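4-alpha-glucanotransferase (Corynebacterium glutamicum, PDB 5B68) is an amylomaltase, an enzyme of the 4-alpha-glucanotransferase family built on a TIM-barrel domain, with a beta-sandwich domain toward its N-terminus. Local coordinates at residues R624-L627 / A628-L631. Numbering follows the deposited sequence.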
loop_
_atom_site.group_PDB
_atom_site.type_symbol
_atom_site.label_atom_id
_atom_site.label_comp_id
_atom_site.label_asym_id
_atom_site.label_seq_id
_atom_site.Cartn_x
_atom_site.Cartn_y
_atom_site.Cartn_z
ATOM N N ARG A 624 -18.855 33.297 -1.873
ATOM C CA ARG A 624 -17.367 33.246 -1.958
ATOM C C ARG A 624 -16.855 33.100 -3.409
ATOM O O ARG A 624 -15.650 33.179 -3.651
ATOM C CB ARG A 624 -16.830 32.086 -1.077
ATOM C CG ARG A 624 -17.185 32.253 0.409
ATOM C CD ARG A 624 -16.921 31.040 1.309
ATOM N NE ARG A 624 -17.469 29.827 0.717
ATOM C CZ ARG A 624 -17.042 28.582 1.001
ATOM N NH1 ARG A 624 -16.091 28.369 1.877
ATOM N NH2 ARG A 624 -17.601 27.568 0.413
ATOM N N GLY A 625 -17.779 32.949 -4.355
ATOM C CA GLY A 625 -17.457 32.788 -5.769
ATOM C C GLY A 625 -18.168 31.572 -6.279
ATOM O O GLY A 625 -18.667 30.765 -5.490
ATOM N N GLU A 626 -18.155 31.405 -7.588
ATOM C CA GLU A 626 -18.717 30.245 -8.239
ATOM C C GLU A 626 -17.856 29.018 -7.958
ATOM O O GLU A 626 -16.685 29.143 -7.715
ATOM C CB GLU A 626 -18.726 30.464 -9.738
ATOM C CG GLU A 626 -19.491 31.673 -10.191
ATOM C CD GLU A 626 -20.860 31.289 -10.652
ATOM O OE1 GLU A 626 -21.685 30.946 -9.786
ATOM O OE2 GLU A 626 -21.102 31.304 -11.872
ATOM N N LEU A 627 -18.433 27.835 -8.074
ATOM C CA LEU A 627 -17.703 26.630 -7.757
ATOM C C LEU A 627 -16.449 26.551 -8.601
ATOM O O LEU A 627 -15.385 26.314 -8.082
ATOM C CB LEU A 627 -18.576 25.427 -8.106
ATOM C CG LEU A 627 -18.287 24.024 -7.573
ATOM C CD1 LEU A 627 -18.266 22.962 -8.646
ATOM C CD2 LEU A 627 -17.060 23.950 -6.695
ATOM N N ALA A 628 -16.564 26.829 -9.887
ATOM C CA ALA A 628 -15.417 26.752 -10.775
ATOM C C ALA A 628 -14.317 27.721 -10.364
ATOM O O ALA A 628 -13.161 27.405 -10.458
ATOM C CB ALA A 628 -15.820 26.973 -12.222
ATOM N N GLU A 629 -14.689 28.913 -9.934
ATOM C CA GLU A 629 -13.690 29.874 -9.492
ATOM C C GLU A 629 -12.920 29.402 -8.252
ATOM O O GLU A 629 -11.738 29.590 -8.141
ATOM C CB GLU A 629 -14.320 31.246 -9.272
ATOM C CG GLU A 629 -15.168 31.700 -10.449
ATOM C CD GLU A 629 -15.829 33.045 -10.224
ATOM O OE1 GLU A 629 -16.622 33.187 -9.292
ATOM O OE2 GLU A 629 -15.539 33.965 -10.992
ATOM N N LEU A 630 -13.625 28.787 -7.329
ATOM C CA LEU A 630 -13.004 28.287 -6.097
ATOM C C LEU A 630 -12.109 27.093 -6.419
ATOM O O LEU A 630 -10.992 27.049 -5.951
ATOM C CB LEU A 630 -14.073 27.936 -5.093
ATOM C CG LEU A 630 -14.816 29.160 -4.548
ATOM C CD1 LEU A 630 -16.105 28.733 -3.898
ATOM C CD2 LEU A 630 -13.971 29.934 -3.597
ATOM N N LEU A 631 -12.605 26.180 -7.241
ATOM C CA LEU A 631 -11.757 25.090 -7.734
ATOM C C LEU A 631 -10.509 25.577 -8.416
ATOM O O LEU A 631 -9.416 25.119 -8.177
ATOM C CB LEU A 631 -12.538 24.221 -8.679
ATOM C CG LEU A 631 -13.591 23.361 -8.037
ATOM C CD1 LEU A 631 -14.476 22.799 -9.084
ATOM C CD2 LEU A 631 -12.960 22.247 -7.167
#
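Glu626 and Glu629 meet at a helix N-terminus, a local cap where the loop after helix 587-607 turns into helix 627-639, at the periphery of this TIM-barrel enzyme. Glu626 is the N-cap, and Glu629 reaches back to it: OE1 accepts a hydrogen bond from the backbone N of Glu626 at 2.9 Å through its anti lone pair, nearly straight at 167°. This is the half of a capping box in which the N3 carboxylate grips the N-cap amide; the Glu626 chain, bent at chi2, lays CG against Glu629 OE1, its own carboxylate far from the Glu629 amide, so the reciprocal half is not made. With chi1 at -50°, Glu629 CG lies beside its backbone N, and the chain, extended beyond CG, passes Glu626 CB and carries OE1 to the amide. Glu626 O accepts a hydrogen bond from Leu630 N at 3.1 Å.

Leu630 points its CB toward the incoming loop, CD1 lying 3.6 Å from Gly625 O and CD2 3.7 Å from Arg624 O, while Leu569 and Leu602 pack against it from neighbouring helices. One turn in, Leu631 N bonds Leu627 O at 2.9 Å, and alongside, Leu627 CD2 touches Leu631 CD1 at 3.7 Å.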